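Local atomic coordinates of cytochrome c' (Thermochromatium tepidum, PDB entry 3VRC), a protein that binds a covalently attached heme c and probably serves in electron transport in a thermophilic purple photosynthetic bacterium. Residues 19-22 with 23-27; 1-5 with 6-10; 35-38 with 39-42. All blocks are in the same frame, centred on the assembly; numbering follows the deposited sequence.

Contact 1 of 3, residues 19-22 with 23-27; sequences MAWN and MGKIK. With HEC (heme c), chain L.
The indole of W21 has one face covered by the end of the K25 side chain, one helical turn on. K25 CE stands 3.7 Å from the centroid of the six-membered ring, only 9° off the ring normal, a CH-pi contact. K25 NZ lies over the same face, 3.6 Å from that centroid, which makes a cation-pi pair. The nearest ring atom to the ammonium is W21 CH2, 3.4 Å from K25 NZ. The rings of W21 and F18 also meet.

K25 reaches this place because its chain bends at CG-CD (chi3 -82°). The side chains of W21 and K25 cross at a slant. The ammonium has a second contact: K25 NZ gives a weak hydrogen bond to N22 OD1 at 2.9 Å. N22 and K25 run side by side and point the same way. The other end of the N22 amide is held as well, since ND2 bonds to the carbonyl of F18. The ammonium thus has two partners, the ring face and, weakly, N22 OD1, which probably limit its movement.

The backbone keeps regular i to i+4 bonds, from M23 N to M19 O at 2.8 Å through I26 N to N22 O at 3.1 Å. A20 CB lies 3.8 Å from the heme methyl CMA, so this turn also lines the heme pocket.

The segment belongs to helix 5-31 of the cytochrome c' helical bundle. M23 and I26 pack on helix 107-128. M19, N22 and I26 meet helix 36-50, while M19 and I26 also touch helix 81-103. W21 packs on T11 of the second subunit.

Contact 2 of 3, residues 1-5 with 6-10; sequences ADLSP and EEQIE
S4 and E7 face each other across the first turn of helix 5-31 and form a capping box. S4 OG accepts from E7 N at 3.1 Å. In return E7 OE1 takes the N-H of S4 at 3.0 Å, nearly straight at 167°, through its anti lone pair. A weak hydroxyl bond from S4 OG to E7 OE1 spans 3.2 Å. The serine hydroxyl sits between its own backbone N and carbonyl carbon (chi1 68°), which turns it toward the helix start.

L3 has two conformers. In the one described it crosses E7 at a slant, with L3 CG 4.0 Å from E7 CB. L3 CB also meets Q8 CG at 3.8 Å. Q8 then reaches back: NE2 bonds to L3 O at 3.1 Å from above the carbonyl plane, while its OE1 accepts from G59 N. With the amide cut back to an alanine here, L3 O and G59 N would probably each lose a bond, and the N-terminal residues be held less firmly to the loop of G59.

I9 touches the heme. The box satisfies backbone N-H groups at the helix start, and the E7 carboxylate is likely to suit the helix dipole there.

Contact 3 of 3, residues 35-38 with 39-42; sequences NADQ and VRAA
R40 lies across D37 and A36, with its NH1 reaching back over the first turn of helix 36-50. Two conformers of R40 exist, and its contacts here are those of the one described. R40 NH1 is 2.8 Å from D37 OD1, a close approach of opposite charges. The hydrogen bond between them is weak, because the N-H...O angle is only 122°. The carboxylate and guanidinium planes stand 55° apart. The groups meet through one oxygen and one nitrogen, not as a two-bond pair. The methyl of A36 touches the same nitrogen, with A36 CB 3.5 Å from R40 NH1. With CG anti to the carbonyl carbon (chi1 -80°), the arginine sets out past the backbone, where R40 CG lies 3.4 Å from A36 O. From CG to NE it runs extended. The other terminal nitrogen, NH2, bonds to the carbonyl of A103.

N35 is the N-cap of this helix. N35 OD1 accepts two weak bonds, from D37 N and from Q38 N, each at 3.3 Å. The regular backbone ladder begins with V39 N to N35 O at 3.0 Å. V39 CG2 leans against the same carbonyl, 3.4 Å from N35 O.

The polar end of Q38 turns to helix 5-31, where its OE1 accepts from N29 ND2. V39 also packs on N29. A41 lies against N51 of the second subunit.

A cadmium ion lies about 2 Å from the nearest atom of the D37 side chain, a distance consistent with direct coordination. The D37 carboxylate therefore lies near two positive partners, the metal and R40, which would probably keep it ionised. Its charge also lies at the N-terminal end of a helix, where a negative group is likely to be stabilised by the helix dipole.

How the contacts relate
The chain opens with contact 2, where residues 1-5 lead into helix 5-31. Contact 1 follows in the same helix, about 26 Å away between centres. Contact 3 comes after the turn, at the start of helix 36-50. The three lie in series along the chain. None encloses or crosses another, and each is local, so none closes a long loop. Contacts 1 and 3 do touch, which joins the first two long helices side by side. Contact 2 touches neither of the others within the chain, but its L3 packs on W21, a residue of contact 1, of the second subunit. Through I9 and A20, contacts 2 and 1 both border the heme pocket.

Contact 1 of 3, residues 19-22 with 23-27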
loop_
_atom_site.group_PDB
_atom_site.type_symbol
_atom_site.label_atom_id
_atom_site.label_comp_id
_atom_site.label_asym_id
_atom_site.label_seq_id
_atom_site.Cartn_x
_atom_site.Cartn_y
_atom_site.Cartn_z
ATOM N N MET B 19 0.835 -0.517 5.235
ATOM C CA MET B 19 2.091 -0.033 5.880
ATOM C C MET B 19 2.374 -0.864 7.098
ATOM O O MET B 19 3.544 -1.219 7.311
ATOM C CB MET B 19 2.009 1.419 6.256
ATOM C CG MET B 19 2.143 2.371 5.091
ATOM S SD MET B 19 2.573 4.072 5.589
ATOM C CE MET B 19 1.069 4.558 6.441
ATOM N N ALA B 20 1.388 -1.092 7.943
ATOM C CA ALA B 20 1.630 -1.818 9.172
ATOM C C ALA B 20 2.177 -3.216 8.940
ATOM O O ALA B 20 3.081 -3.648 9.624
ATOM C CB ALA B 20 0.368 -1.857 10.001
ATOM N N TRP B 21 1.646 -3.896 7.907
ATOM C CA TRP B 21 2.152 -5.243 7.613
ATOM C C TRP B 21 3.641 -5.168 7.252
ATOM O O TRP B 21 4.438 -5.995 7.729
ATOM C CB TRP B 21 1.355 -5.803 6.435
ATOM C CG TRP B 21 1.847 -7.152 6.022
ATOM C CD1 TRP B 21 2.078 -8.234 6.789
ATOM C CD2 TRP B 21 2.206 -7.563 4.689
ATOM N NE1 TRP B 21 2.583 -9.285 6.061
ATOM C CE2 TRP B 21 2.652 -8.903 4.770
ATOM C CE3 TRP B 21 2.175 -6.927 3.440
ATOM C CZ2 TRP B 21 3.076 -9.610 3.635
ATOM C CZ3 TRP B 21 2.623 -7.617 2.322
ATOM C CH2 TRP B 21 3.058 -8.941 2.438
ATOM N N ASN B 22 3.997 -4.209 6.439
ATOM C CA ASN B 22 5.410 -4.069 6.031
ATOM C C ASN B 22 6.311 -3.608 7.185
ATOM O O ASN B 22 7.434 -4.101 7.305
ATOM C CB ASN B 22 5.467 -3.204 4.790
ATOM C CG ASN B 22 5.017 -4.026 3.582
ATOM O OD1 ASN B 22 5.794 -4.841 3.081
ATOM N ND2 ASN B 22 3.755 -3.900 3.180
ATOM N N MET B 23 5.826 -2.720 8.055
ATOM C CA MET B 23 6.573 -2.382 9.267
ATOM C C MET B 23 6.848 -3.621 10.077
ATOM O O MET B 23 7.973 -3.774 10.588
ATOM C CB MET B 23 5.817 -1.358 10.103
ATOM C CG MET B 23 5.726 0.018 9.479
ATOM S SD MET B 23 7.263 0.946 9.487
ATOM C CE MET B 23 7.354 1.446 11.201
ATOM N N GLY B 24 5.870 -4.520 10.223
ATOM C CA GLY B 24 6.070 -5.710 11.000
ATOM C C GLY B 24 7.143 -6.586 10.425
ATOM O O GLY B 24 7.905 -7.225 11.181
ATOM N N LYS B 25 7.270 -6.653 9.092
ATOM C CA LYS B 25 8.357 -7.447 8.516
ATOM C C LYS B 25 9.690 -6.818 8.856
ATOM O O LYS B 25 10.664 -7.569 9.100
ATOM C CB LYS B 25 8.187 -7.526 6.962
ATOM C CG LYS B 25 6.982 -8.346 6.537
ATOM C CD LYS B 25 6.792 -8.675 5.083
ATOM C CE LYS B 25 6.169 -7.564 4.394
ATOM N NZ LYS B 25 6.157 -7.724 2.920
ATOM N N ILE B 26 9.802 -5.502 8.797
ATOM C CA ILE B 26 11.085 -4.871 9.147
ATOM C C ILE B 26 11.456 -5.188 10.601
ATOM O O ILE B 26 12.596 -5.576 10.880
ATOM C CB ILE B 26 11.043 -3.381 8.860
ATOM C CG1 ILE B 26 10.768 -3.126 7.385
ATOM C CG2 ILE B 26 12.378 -2.732 9.308
ATOM C CD1 ILE B 26 10.519 -1.661 7.023
ATOM N N LYS B 27 10.492 -5.068 11.519
ATOM C CA LYS B 27 10.757 -5.366 12.924
ATOM C C LYS B 27 11.262 -6.792 13.053
ATOM O O LYS B 27 12.264 -7.076 13.764
ATOM C CB LYS B 27 9.479 -5.177 13.718
ATOM C CG LYS B 27 9.645 -5.441 15.200
ATOM C CD LYS B 27 8.428 -4.996 15.998
ATOM C CE LYS B 27 8.596 -5.040 17.515
ATOM N NZ LYS B 27 8.418 -6.444 17.998
HETATM FE FE HEC L . -2.063 5.247 11.174
HETATM C CHA HEC L . -5.284 4.012 11.403
HETATM C CHB HEC L . -0.816 2.048 11.086
HETATM C CHC HEC L . 1.022 6.457 10.387
HETATM C CHD HEC L . -3.322 8.411 11.253
HETATM N NA HEC L . -2.897 3.353 11.306
HETATM C C1A HEC L . -4.220 3.053 11.386
HETATM C C2A HEC L . -4.398 1.657 11.565
HETATM C C3A HEC L . -3.108 1.062 11.499
HETATM C C4A HEC L . -2.229 2.183 11.279
HETATM C CMA HEC L . -2.729 -0.367 11.536
HETATM C CAA HEC L . -5.693 0.974 11.867
HETATM C CBA HEC L . -6.088 -0.065 10.932
HETATM C CGA HEC L . -6.248 0.591 9.605
HETATM O O1A HEC L . -5.807 -0.086 8.609
HETATM O O2A HEC L . -6.827 1.668 9.420
HETATM N NB HEC L . -0.252 4.394 10.753
HETATM C C1B HEC L . 0.071 3.109 10.794
HETATM C C2B HEC L . 1.489 2.878 10.625
HETATM C C3B HEC L . 1.993 4.158 10.384
HETATM C C4B HEC L . 0.884 5.082 10.468
HETATM C CMB HEC L . 2.208 1.598 10.649
HETATM C CAB HEC L . 3.421 4.621 10.158
HETATM C CBB HEC L . 4.277 3.786 9.289
HETATM N NC HEC L . -1.286 7.110 10.868
HETATM C C1C HEC L . 0.017 7.428 10.582
HETATM C C2C HEC L . 0.240 8.871 10.557
HETATM C C3C HEC L . -1.044 9.408 10.792
HETATM C C4C HEC L . -1.939 8.285 10.998
HETATM C CMC HEC L . 1.569 9.493 10.352
HETATM C CAC HEC L . -1.458 10.853 10.913
HETATM C CBC HEC L . -0.535 11.860 10.292
HETATM N ND HEC L . -3.896 6.056 11.358
HETATM C C1D HEC L . -4.241 7.366 11.350
HETATM C C2D HEC L . -5.653 7.582 11.441
HETATM C C3D HEC L . -6.235 6.341 11.411
HETATM C C4D HEC L . -5.104 5.404 11.319
HETATM C CMD HEC L . -6.346 8.925 11.542
HETATM C CAD HEC L . -7.681 5.952 11.378
HETATM C CBD HEC L . -8.170 5.853 9.907
HETATM C CGD HEC L . -9.664 5.599 9.809
HETATM O O1D HEC L . -10.138 4.672 10.529
HETATM O O2D HEC L . -10.333 6.334 9.066
#

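Contact 2 of 3, residues 1-5 with 6-10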
loop_
_atom_site.group_PDB
_atom_site.type_symbol
_atom_site.label_atom_id
_atom_site.label_comp_id
_atom_site.label_asym_id
_atom_site.label_seq_id
_atom_site.Cartn_x
_atom_site.Cartn_y
_atom_site.Cartn_z
ATOM N N ALA B 1 -16.291 9.916 -10.507
ATOM C CA ALA B 1 -15.036 9.165 -10.285
ATOM C C ALA B 1 -14.314 9.685 -9.029
ATOM O O ALA B 1 -13.275 9.135 -8.638
ATOM C CB ALA B 1 -14.138 9.233 -11.521
ATOM N N ASP B 2 -14.858 10.730 -8.397
ATOM C CA ASP B 2 -14.295 11.168 -7.092
ATOM C C ASP B 2 -14.695 10.187 -6.024
ATOM O O ASP B 2 -15.844 9.734 -6.001
ATOM C CB ASP B 2 -14.847 12.536 -6.660
ATOM C CG ASP B 2 -14.407 13.674 -7.574
ATOM O OD1 ASP B 2 -13.234 13.652 -8.032
ATOM O OD2 ASP B 2 -15.223 14.607 -7.812
ATOM N N LEU B 3 -13.790 9.881 -5.093
ATOM C CA LEU B 3 -14.123 8.958 -4.036
ATOM C C LEU B 3 -15.177 9.526 -3.107
ATOM O O LEU B 3 -15.024 10.642 -2.600
ATOM C CB LEU B 3 -12.858 8.616 -3.249
ATOM C CG LEU B 3 -11.990 7.489 -3.769
ATOM C CD1 LEU B 3 -11.381 7.756 -5.130
ATOM C CD2 LEU B 3 -10.883 7.304 -2.727
ATOM N N SER B 4 -16.199 8.724 -2.805
ATOM C CA SER B 4 -17.184 9.030 -1.792
ATOM C C SER B 4 -16.516 9.053 -0.441
ATOM O O SER B 4 -15.425 8.513 -0.270
ATOM C CB SER B 4 -18.303 7.976 -1.787
ATOM O OG SER B 4 -17.729 6.741 -1.320
ATOM N N PRO B 5 -17.178 9.612 0.547
ATOM C CA PRO B 5 -16.626 9.555 1.892
ATOM C C PRO B 5 -16.352 8.122 2.372
ATOM O O PRO B 5 -15.296 7.862 2.958
ATOM C CB PRO B 5 -17.711 10.297 2.703
ATOM C CG PRO B 5 -18.243 11.337 1.759
ATOM C CD PRO B 5 -18.358 10.535 0.484
ATOM N N GLU B 6 -17.252 7.193 2.110
ATOM C CA GLU B 6 -17.039 5.815 2.467
ATOM C C GLU B 6 -15.777 5.243 1.806
ATOM O O GLU B 6 -14.973 4.585 2.456
ATOM C CB GLU B 6 -18.242 4.967 2.047
ATOM C CG GLU B 6 -18.029 3.467 2.272
ATOM C CD GLU B 6 -19.247 2.664 1.895
ATOM O OE1 GLU B 6 -20.365 3.086 2.171
ATOM O OE2 GLU B 6 -19.129 1.565 1.357
ATOM N N GLU B 7 -15.610 5.531 0.524
ATOM C CA GLU B 7 -14.433 5.045 -0.185
ATOM C C GLU B 7 -13.153 5.705 0.350
ATOM O O GLU B 7 -12.103 5.053 0.371
ATOM C CB GLU B 7 -14.591 5.299 -1.687
ATOM C CG GLU B 7 -15.682 4.407 -2.286
ATOM C CD GLU B 7 -16.019 4.839 -3.682
ATOM O OE1 GLU B 7 -16.149 6.024 -4.010
ATOM O OE2 GLU B 7 -16.078 3.946 -4.535
ATOM N N GLN B 8 -13.197 6.973 0.723
ATOM C CA GLN B 8 -12.003 7.628 1.266
ATOM C C GLN B 8 -11.602 6.953 2.576
ATOM O O GLN B 8 -10.421 6.693 2.812
ATOM C CB GLN B 8 -12.279 9.115 1.511
ATOM C CG GLN B 8 -12.322 9.906 0.236
ATOM C CD GLN B 8 -12.728 11.335 0.550
ATOM O OE1 GLN B 8 -12.034 12.020 1.268
ATOM N NE2 GLN B 8 -13.921 11.730 0.095
ATOM N N ILE B 9 -12.570 6.653 3.440
ATOM C CA ILE B 9 -12.277 5.979 4.712
ATOM C C ILE B 9 -11.671 4.616 4.421
ATOM O O ILE B 9 -10.639 4.233 4.991
ATOM C CB ILE B 9 -13.535 5.856 5.579
ATOM C CG1 ILE B 9 -14.015 7.246 6.043
ATOM C CG2 ILE B 9 -13.280 4.979 6.753
ATOM C CD1 ILE B 9 -15.441 7.218 6.617
ATOM N N GLU B 10 -12.307 3.839 3.541
ATOM C CA GLU B 10 -11.772 2.507 3.275
ATOM C C GLU B 10 -10.382 2.574 2.663
ATOM O O GLU B 10 -9.531 1.743 2.969
ATOM C CB GLU B 10 -12.702 1.741 2.364
ATOM C CG GLU B 10 -13.972 1.333 3.087
ATOM C CD GLU B 10 -14.896 0.675 2.141
ATOM O OE1 GLU B 10 -15.151 1.284 1.039
ATOM O OE2 GLU B 10 -15.362 -0.456 2.480
#

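Contact 3 of 3, residues 35-38 with 39-42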
loop_
_atom_site.group_PDB
_atom_site.type_symbol
_atom_site.label_atom_id
_atom_site.label_comp_id
_atom_site.label_asym_id
_atom_site.label_seq_id
_atom_site.Cartn_x
_atom_site.Cartn_y
_atom_site.Cartn_z
ATOM N N ASN B 35 17.155 -10.157 6.479
ATOM C CA ASN B 35 17.062 -10.377 5.060
ATOM C C ASN B 35 16.971 -9.056 4.395
ATOM O O ASN B 35 15.902 -8.433 4.321
ATOM C CB ASN B 35 15.838 -11.252 4.800
ATOM C CG ASN B 35 15.624 -11.501 3.317
ATOM O OD1 ASN B 35 16.282 -10.939 2.457
ATOM N ND2 ASN B 35 14.663 -12.367 3.007
ATOM N N ALA B 36 18.104 -8.527 3.949
ATOM C CA ALA B 36 18.172 -7.191 3.437
ATOM C C ALA B 36 17.216 -6.940 2.300
ATOM O O ALA B 36 16.640 -5.851 2.201
ATOM C CB ALA B 36 19.609 -6.847 3.013
ATOM N N ASP B 37 17.056 -7.907 1.394
ATOM C CA ASP B 37 16.170 -7.700 0.245
ATOM C C ASP B 37 14.699 -7.644 0.707
ATOM O O ASP B 37 13.930 -6.846 0.118
ATOM C CB ASP B 37 16.368 -8.816 -0.764
ATOM C CG ASP B 37 17.649 -8.688 -1.518
ATOM O OD1 ASP B 37 18.224 -7.574 -1.559
ATOM O OD2 ASP B 37 18.021 -9.740 -2.087
ATOM N N GLN B 38 14.292 -8.451 1.687
ATOM C CA GLN B 38 12.953 -8.330 2.184
ATOM C C GLN B 38 12.734 -6.950 2.835
ATOM O O GLN B 38 11.652 -6.344 2.692
ATOM C CB GLN B 38 12.623 -9.426 3.174
ATOM C CG GLN B 38 11.157 -9.367 3.567
ATOM C CD GLN B 38 10.744 -10.471 4.483
ATOM O OE1 GLN B 38 11.414 -10.704 5.481
ATOM N NE2 GLN B 38 9.701 -11.204 4.130
ATOM N N VAL B 39 13.724 -6.491 3.591
ATOM C CA VAL B 39 13.622 -5.183 4.228
ATOM C C VAL B 39 13.534 -4.066 3.217
ATOM O O VAL B 39 12.759 -3.129 3.405
ATOM C CB VAL B 39 14.761 -5.014 5.255
ATOM C CG1 VAL B 39 14.772 -3.616 5.813
ATOM C CG2 VAL B 39 14.602 -6.047 6.358
ATOM N N ARG B 40 14.310 -4.130 2.149
ATOM C CA ARG B 40 14.192 -3.167 1.035
ATOM C C ARG B 40 12.766 -3.110 0.536
ATOM O O ARG B 40 12.174 -2.041 0.390
ATOM C CB ARG B 40 15.103 -3.587 -0.145
ATOM C CG ARG B 40 16.559 -3.215 0.053
ATOM C CD ARG B 40 17.385 -3.649 -1.192
ATOM N NE ARG B 40 18.803 -3.325 -1.011
ATOM C CZ ARG B 40 19.737 -4.130 -0.502
ATOM N NH1 ARG B 40 19.472 -5.416 -0.216
ATOM N NH2 ARG B 40 20.970 -3.671 -0.363
ATOM N N ALA B 41 12.189 -4.261 0.222
ATOM C CA ALA B 41 10.842 -4.285 -0.363
ATOM C C ALA B 41 9.832 -3.678 0.637
ATOM O O ALA B 41 8.942 -2.920 0.254
ATOM C CB ALA B 41 10.474 -5.718 -0.724
ATOM N N ALA B 42 9.935 -4.057 1.900
ATOM C CA ALA B 42 9.017 -3.567 2.931
ATOM C C ALA B 42 9.174 -2.072 3.134
ATOM O O ALA B 42 8.177 -1.338 3.240
ATOM C CB ALA B 42 9.254 -4.310 4.205
#